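Local coordinates for malonyl acyl carrier protein transacylase (Streptococcus pneumoniae, PDB 3IM8) that probably catalyses the transfer of the malonyl group from malonyl-CoA to holo acyl carrier protein, supplying malonyl-ACP for fatty acid synthesis, at residues Ser195-His199 and Thr200-Glu204; Asn135-Val138 and Glu139-Glu142; Asp34-Ser37 and Gln38-Tyr42. All blocks are in the same frame, centred on the assembly; numbering follows the deposited sequence.

Contact 1 of 3, residues Ser195-His199 and Thr200-Glu204; sequences SGPFH and TSLLE. With ACT (acetate ion), chain B.
The hydroxyl OG1 of Thr-200 is gripped by two backbone groups. It donates a hydrogen bond of 3.0 Å to the carbonyl oxygen O of Pro-197, meeting it at a C=O...donor angle of 157° and slightly tilted from the carbonyl plane, and it accepts a weak bond from the backbone N of Leu-202. The Thr-200 chi1 of 77° sets OG1 between the backbone N and the carbonyl carbon, where it meets Pro-197 O. The acceptor belongs to the centre of an inverse gamma turn, closed by the bond from Phe-198 N to Gly-196 O at 2.7 Å.

Apolar contacts lie beside this polar link. Leu-203 splits its two methyls: Leu-203 CD1 approaches Pro-197 O at 3.2 Å, and Leu-203 CD2 comes obliquely to the Phe-198 ring, 3.3 Å from Phe-198 CD2. Leu-202 crosses the proline ring at about a right angle, its CD1 lying 3.6 Å from Pro-197 CG. Met-119 of helix 105-122 also touches Phe-198 and Leu-203.

From this bend the His-199 ring reaches an acetate ion, probably a crystallisation component. Its NE2 donates a hydrogen bond of 2.7 Å to acetate O, which lies at the ring edge near its plane; the N-H...acceptor angle of 138° shows a bent bond. The other ring nitrogen, ND1, is hydrogen-bonded to Gln-247 O, a second-shell contact that helps fix the ring's rotation. Ser-90 OG and Arg-115 NH1 also bind the acetate. A histidine turned out of a loop toward a serine on a probable nucleophile elbow is characteristic of the FabD active site, where Ser-90 and His-199 are the predicted active-site pair.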
loop_
_atom_site.group_PDB
_atom_site.type_symbol
_atom_site.label_atom_id
_atom_site.label_comp_id
_atom_site.label_asym_id
_atom_site.label_seq_id
_atom_site.Cartn_x
_atom_site.Cartn_y
_atom_site.Cartn_z
ATOM N N SER A 195 -2.045 -1.803 12.724
ATOM C CA SER A 195 -0.580 -1.657 12.674
ATOM C C SER A 195 -0.126 -0.539 13.610
ATOM O O SER A 195 -0.978 0.196 14.207
ATOM C CB SER A 195 -0.099 -1.337 11.244
ATOM O OG SER A 195 -0.671 -0.112 10.783
ATOM N N GLY A 196 1.191 -0.393 13.744
ATOM C CA GLY A 196 1.733 0.774 14.408
ATOM C C GLY A 196 1.271 2.063 13.723
ATOM O O GLY A 196 0.693 2.019 12.616
ATOM N N PRO A 197 1.526 3.236 14.351
ATOM C CA PRO A 197 1.068 4.471 13.703
ATOM C C PRO A 197 1.995 4.867 12.511
ATOM O O PRO A 197 2.709 5.826 12.609
ATOM C CB PRO A 197 1.103 5.499 14.854
ATOM C CG PRO A 197 2.220 5.017 15.793
ATOM C CD PRO A 197 2.417 3.511 15.509
ATOM N N PHE A 198 1.953 4.085 11.422
ATOM C CA PHE A 198 2.740 4.268 10.203
ATOM C C PHE A 198 2.300 5.574 9.514
ATOM O O PHE A 198 1.135 6.015 9.667
ATOM C CB PHE A 198 2.484 3.085 9.249
ATOM C CG PHE A 198 2.982 1.747 9.745
ATOM C CD1 PHE A 198 2.550 0.590 9.131
ATOM C CD2 PHE A 198 3.914 1.643 10.771
ATOM C CE1 PHE A 198 3.032 -0.677 9.520
ATOM C CE2 PHE A 198 4.399 0.392 11.186
ATOM C CZ PHE A 198 3.950 -0.780 10.556
ATOM N N HIS A 199 3.202 6.187 8.749
ATOM C CA HIS A 199 2.905 7.410 7.944
ATOM C C HIS A 199 2.701 8.673 8.827
ATOM O O HIS A 199 1.962 9.600 8.468
ATOM C CB HIS A 199 1.787 7.188 6.897
ATOM C CG HIS A 199 1.914 5.900 6.136
ATOM N ND1 HIS A 199 2.849 5.711 5.138
ATOM C CD2 HIS A 199 1.241 4.728 6.248
ATOM C CE1 HIS A 199 2.753 4.476 4.671
ATOM N NE2 HIS A 199 1.778 3.860 5.322
ATOM N N THR A 200 3.453 8.693 9.952
ATOM C CA THR A 200 3.609 9.836 10.874
ATOM C C THR A 200 5.122 9.969 11.235
ATOM O O THR A 200 5.916 9.038 10.991
ATOM C CB THR A 200 2.762 9.636 12.179
ATOM O OG1 THR A 200 3.398 8.698 13.065
ATOM C CG2 THR A 200 1.307 9.172 11.861
ATOM N N SER A 201 5.519 11.112 11.810
ATOM C CA SER A 201 6.923 11.295 12.286
ATOM C C SER A 201 7.438 10.236 13.250
ATOM O O SER A 201 8.655 10.061 13.397
ATOM C CB SER A 201 7.088 12.644 12.956
ATOM O OG SER A 201 6.006 13.456 12.549
ATOM N N LEU A 202 6.531 9.520 13.908
ATOM C CA LEU A 202 6.970 8.423 14.797
ATOM C C LEU A 202 7.843 7.467 14.028
ATOM O O LEU A 202 8.694 6.786 14.604
ATOM C CB LEU A 202 5.793 7.703 15.450
ATOM C CG LEU A 202 5.028 8.675 16.356
ATOM C CD1 LEU A 202 3.587 8.256 16.562
ATOM C CD2 LEU A 202 5.779 8.908 17.692
ATOM N N LEU A 203 7.677 7.446 12.704
ATOM C CA LEU A 203 8.449 6.496 11.895
ATOM C C LEU A 203 9.763 7.044 11.384
ATOM O O LEU A 203 10.454 6.373 10.610
ATOM C CB LEU A 203 7.598 5.943 10.733
ATOM C CG LEU A 203 6.861 4.696 11.275
ATOM C CD1 LEU A 203 5.858 5.064 12.395
ATOM C CD2 LEU A 203 6.189 3.920 10.166
ATOM N N GLU A 204 10.120 8.253 11.811
ATOM C CA GLU A 204 11.386 8.894 11.398
ATOM C C GLU A 204 12.610 7.989 11.622
ATOM O O GLU A 204 13.410 7.827 10.716
ATOM C CB GLU A 204 11.547 10.311 12.015
ATOM C CG GLU A 204 12.348 11.323 11.126
ATOM C CD GLU A 204 13.858 11.081 11.196
ATOM O OE1 GLU A 204 14.627 11.545 10.340
ATOM O OE2 GLU A 204 14.297 10.403 12.131
HETATM C C ACT B . 2.059 -0.052 5.493
HETATM O O ACT B . 2.040 1.235 5.594
HETATM O OXT ACT B . 3.068 -0.719 4.895
HETATM C CH3 ACT B . 0.812 -0.639 6.128
#

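Contact 2 of 3, residues Asn135-Val138 and Glu139-Glu142; sequences NTPV and EVIE
The first turn of helix 138-148 starts here, with Pro-137 at the N-cap position, and its side chains fold back over the residues that lead into it. The regular helical bond runs from Glu-142 N to Val-138 O, 3.0 Å long and almost straight, with an N-H...acceptor angle of 173°. One residue earlier the pattern is less clean: Ile-141 N shares itself weakly between Val-138 O, at 3.1 Å, and Pro-137 O, at 3.4 Å.

Thr-136 comes at the isoleucine from the loop. Its OG1 lies 3.0 Å from Ile-141 CG1, the two side chains crossing at about a right angle, and Thr-136 OG1 also donates a weak hydrogen bond to Pro-137 O. The buried Ile-141 side chain packs against Ile-165 and Ile-167 of strand 164-169 and Leu-181 of helix 171-184. The helix, reached from strand 129-134 through a short loop, thereby covers the mixed sheet of the smaller, ferredoxin-like subdomain of the FabD fold.

On the outer side the Glu-139 chain is bent at chi2 (63°), which curls the carboxylate back along the N-terminal end of the helix. Glu-139 OE2 comes to 3.4 Å from Pro-137 CB, and OE1 touches Val-138 CG1. Although no hydrogen bond to Val-138 N results, a negative group beside the start of a helix is probably favoured by the helix dipole. At the other methyl of Val-138, the extended chain of Glu-142 brings Glu-142 OE2 to 3.3 Å from Val-138 CG2; the same oxygen is hydrogen-bonded to Tyr-159 OH on strand 154-161. Along the flank, Pro-137 CB and Val-140 CG2 make an apolar contact at 3.9 Å, with Ala-184 touching Val-140 from helix 171-184.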
loop_
_atom_site.group_PDB
_atom_site.type_symbol
_atom_site.label_atom_id
_atom_site.label_comp_id
_atom_site.label_asym_id
_atom_site.label_seq_id
_atom_site.Cartn_x
_atom_site.Cartn_y
_atom_site.Cartn_z
ATOM N N ASN A 135 -16.692 10.872 6.848
ATOM C CA ASN A 135 -17.572 12.006 6.558
ATOM C C ASN A 135 -17.351 13.293 7.368
ATOM O O ASN A 135 -18.289 13.820 7.967
ATOM C CB ASN A 135 -19.038 11.576 6.667
ATOM C CG ASN A 135 -19.394 10.469 5.694
ATOM O OD1 ASN A 135 -19.851 9.399 6.095
ATOM N ND2 ASN A 135 -19.185 10.722 4.407
ATOM N N THR A 136 -16.141 13.846 7.278
ATOM C CA THR A 136 -15.836 15.190 7.775
ATOM C C THR A 136 -14.851 15.884 6.823
ATOM O O THR A 136 -13.967 15.228 6.273
ATOM C CB THR A 136 -15.234 15.149 9.190
ATOM O OG1 THR A 136 -13.829 15.426 9.124
ATOM C CG2 THR A 136 -15.448 13.781 9.820
ATOM N N PRO A 137 -14.994 17.196 6.617
ATOM C CA PRO A 137 -14.116 17.889 5.669
ATOM C C PRO A 137 -12.640 17.730 6.045
ATOM O O PRO A 137 -12.300 17.737 7.233
ATOM C CB PRO A 137 -14.532 19.356 5.826
ATOM C CG PRO A 137 -15.910 19.282 6.276
ATOM C CD PRO A 137 -15.944 18.143 7.230
ATOM N N VAL A 138 -11.766 17.583 5.048
ATOM C CA VAL A 138 -10.323 17.404 5.308
ATOM C C VAL A 138 -9.739 18.499 6.213
ATOM O O VAL A 138 -8.955 18.217 7.101
ATOM C CB VAL A 138 -9.491 17.233 3.974
ATOM C CG1 VAL A 138 -9.714 18.366 3.025
ATOM C CG2 VAL A 138 -8.013 17.040 4.260
ATOM N N GLU A 139 -10.182 19.737 5.996
ATOM C CA GLU A 139 -9.676 20.927 6.694
ATOM C C GLU A 139 -9.835 20.748 8.200
ATOM O O GLU A 139 -8.904 21.004 8.998
ATOM C CB GLU A 139 -10.475 22.173 6.250
ATOM C CG GLU A 139 -10.362 22.556 4.778
ATOM C CD GLU A 139 -10.924 21.488 3.815
ATOM O OE1 GLU A 139 -10.385 21.379 2.685
ATOM O OE2 GLU A 139 -11.894 20.758 4.179
ATOM N N VAL A 140 -11.031 20.301 8.568
ATOM C CA VAL A 140 -11.418 20.050 9.966
ATOM C C VAL A 140 -10.528 19.051 10.645
ATOM O O VAL A 140 -10.169 19.258 11.806
ATOM C CB VAL A 140 -12.894 19.556 10.063
ATOM C CG1 VAL A 140 -13.246 19.206 11.522
ATOM C CG2 VAL A 140 -13.850 20.611 9.460
ATOM N N ILE A 141 -10.160 17.989 9.908
ATOM C CA ILE A 141 -9.396 16.890 10.463
ATOM C C ILE A 141 -7.972 17.343 10.680
ATOM O O ILE A 141 -7.378 17.085 11.738
ATOM C CB ILE A 141 -9.442 15.621 9.527
ATOM C CG1 ILE A 141 -10.853 15.027 9.486
ATOM C CG2 ILE A 141 -8.478 14.537 9.999
ATOM C CD1 ILE A 141 -11.088 14.076 8.269
ATOM N N GLU A 142 -7.429 18.031 9.665
ATOM C CA GLU A 142 -6.092 18.601 9.707
ATOM C C GLU A 142 -5.950 19.609 10.863
ATOM O O GLU A 142 -5.013 19.523 11.647
ATOM C CB GLU A 142 -5.741 19.223 8.322
ATOM C CG GLU A 142 -5.783 18.151 7.194
ATOM C CD GLU A 142 -5.323 18.613 5.806
ATOM O OE1 GLU A 142 -5.474 19.805 5.493
ATOM O OE2 GLU A 142 -4.836 17.770 5.012
#

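Contact 3 of 3, residues Asp34-Ser37 and Gln38-Tyr42; sequences DRAS and QVLGY
Leu-40 lies back over the carbonyl of Ala-36: its N donates a helical hydrogen bond of 3.0 Å to Ala-36 O, and its CG and CD1 press on the same oxygen. With CG anti to the carbonyl carbon (chi1 -61°), the leucine side chain runs back toward the preceding turn, and Leu-40 CD1 comes to 4.3 Å from Ala-36 CB. Gln-38 N to Asp-34 O, at 2.9 Å, and Val-39 N to Arg-35 O, at 3.2 Å, continue the ladder. Its last rung, Gly-41 N to Ser-37 O at 3.0 Å, has an N-H...acceptor angle of 139°. Gly-41 is the glycine that terminates helix 27-40: at its positive phi of 83° a CB would be jammed against the preceding carbonyl oxygen. The chain then turns so that one face of the Tyr-42 ring meets Leu-40 CB, offset toward the rim.

Farther out, Ala-36 and Leu-40 pack on helix 58-78 through Ala-67 and Pro-63, and Val-39 touches helix 105-122. Ser-37 OG is hydrogen-bonded to Leu-44 N, joining this helix to the start of helix 44-50. Asp-34 forms a salt bridge with Lys-30 and a hydrogen bond with Tyr-23 OH, while Arg-35 forms a salt bridge with Glu-31. The charged groups thus pair mainly along the helix, and salt bridges one turn apart probably offset each other's charge at the surface.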
loop_
_atom_site.group_PDB
_atom_site.type_symbol
_atom_site.label_atom_id
_atom_site.label_comp_id
_atom_site.label_asym_id
_atom_site.label_seq_id
_atom_site.Cartn_x
_atom_site.Cartn_y
_atom_site.Cartn_z
ATOM N N ASP A 34 8.704 -18.702 -5.966
ATOM C CA ASP A 34 9.952 -19.453 -5.656
ATOM C C ASP A 34 11.202 -18.559 -5.784
ATOM O O ASP A 34 12.101 -18.628 -4.956
ATOM C CB ASP A 34 10.105 -20.754 -6.474
ATOM C CG ASP A 34 8.909 -21.749 -6.285
ATOM O OD1 ASP A 34 7.955 -21.489 -5.485
ATOM O OD2 ASP A 34 8.938 -22.820 -6.944
ATOM N N ARG A 35 11.218 -17.660 -6.756
ATOM C CA ARG A 35 12.233 -16.595 -6.780
ATOM C C ARG A 35 12.268 -15.742 -5.493
ATOM O O ARG A 35 13.333 -15.380 -5.024
ATOM C CB ARG A 35 12.012 -15.694 -7.986
ATOM C CG ARG A 35 13.220 -15.508 -8.739
ATOM C CD ARG A 35 13.546 -16.780 -9.530
ATOM N NE ARG A 35 14.966 -16.853 -9.860
ATOM C CZ ARG A 35 15.479 -17.327 -11.000
ATOM N NH1 ARG A 35 16.793 -17.307 -11.160
ATOM N NH2 ARG A 35 14.705 -17.802 -11.991
ATOM N N ALA A 36 11.104 -15.416 -4.912
ATOM C CA ALA A 36 11.118 -14.600 -3.713
ATOM C C ALA A 36 11.626 -15.479 -2.577
ATOM O O ALA A 36 12.336 -15.016 -1.705
ATOM C CB ALA A 36 9.728 -14.055 -3.416
ATOM N N SER A 37 11.266 -16.761 -2.608
ATOM C CA SER A 37 11.690 -17.689 -1.553
ATOM C C SER A 37 13.192 -17.769 -1.519
ATOM O O SER A 37 13.747 -17.608 -0.455
ATOM C CB SER A 37 11.074 -19.069 -1.702
ATOM O OG SER A 37 9.681 -19.022 -1.418
ATOM N N GLN A 38 13.842 -17.963 -2.679
ATOM C CA GLN A 38 15.312 -17.867 -2.772
ATOM C C GLN A 38 15.895 -16.586 -2.191
ATOM O O GLN A 38 16.827 -16.644 -1.401
ATOM C CB GLN A 38 15.841 -18.046 -4.195
ATOM C CG GLN A 38 17.262 -18.577 -4.198
ATOM C CD GLN A 38 17.621 -19.314 -5.489
ATOM O OE1 GLN A 38 18.653 -20.022 -5.566
ATOM N NE2 GLN A 38 16.769 -19.152 -6.516
ATOM N N VAL A 39 15.371 -15.423 -2.571
ATOM C CA VAL A 39 15.949 -14.174 -2.053
ATOM C C VAL A 39 15.859 -14.131 -0.518
ATOM O O VAL A 39 16.791 -13.711 0.173
ATOM C CB VAL A 39 15.295 -12.923 -2.707
ATOM C CG1 VAL A 39 15.649 -11.621 -1.919
ATOM C CG2 VAL A 39 15.676 -12.818 -4.153
ATOM N N LEU A 40 14.724 -14.560 -0.001
ATOM C CA LEU A 40 14.440 -14.509 1.436
ATOM C C LEU A 40 15.209 -15.512 2.315
ATOM O O LEU A 40 15.450 -15.244 3.458
ATOM C CB LEU A 40 12.934 -14.724 1.630
ATOM C CG LEU A 40 12.161 -13.609 0.929
ATOM C CD1 LEU A 40 10.681 -13.977 0.772
ATOM C CD2 LEU A 40 12.302 -12.331 1.714
ATOM N N GLY A 41 15.579 -16.678 1.798
ATOM C CA GLY A 41 16.250 -17.703 2.604
ATOM C C GLY A 41 15.268 -18.555 3.397
ATOM O O GLY A 41 15.641 -19.187 4.406
ATOM N N TYR A 42 14.003 -18.557 2.964
ATOM C CA TYR A 42 12.934 -19.397 3.569
ATOM C C TYR A 42 11.766 -19.573 2.578
ATOM O O TYR A 42 11.599 -18.812 1.597
ATOM C CB TYR A 42 12.456 -18.854 4.916
ATOM C CG TYR A 42 11.760 -17.520 4.811
ATOM C CD1 TYR A 42 10.473 -17.415 4.229
ATOM C CD2 TYR A 42 12.380 -16.365 5.289
ATOM C CE1 TYR A 42 9.819 -16.160 4.135
ATOM C CE2 TYR A 42 11.749 -15.136 5.213
ATOM C CZ TYR A 42 10.472 -15.043 4.633
ATOM O OH TYR A 42 9.890 -13.837 4.565
#

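Along the chain contact 3 comes first, then contact 2, then contact 1, all in the acyl transferase domain. Contact 3 closes helix 27-40, contact 2 opens helix 138-148 after strand 129-134, and contact 1 occupies the loop between strand 188-191 and helix 204-215. Strands 129-134 and 188-191 are neighbours in the same mixed sheet, which relates contacts 1 and 2, whose centres lie about 20 Å apart. Contact 3 is more remote: between centres it is about 28 Å from contact 1 and about 44 Å from contact 2, which lies across the middle of the chain from it. None touches another. The predicted active-site histidine belongs to contact 1, whereas the other two lie at helix ends away from the predicted active site.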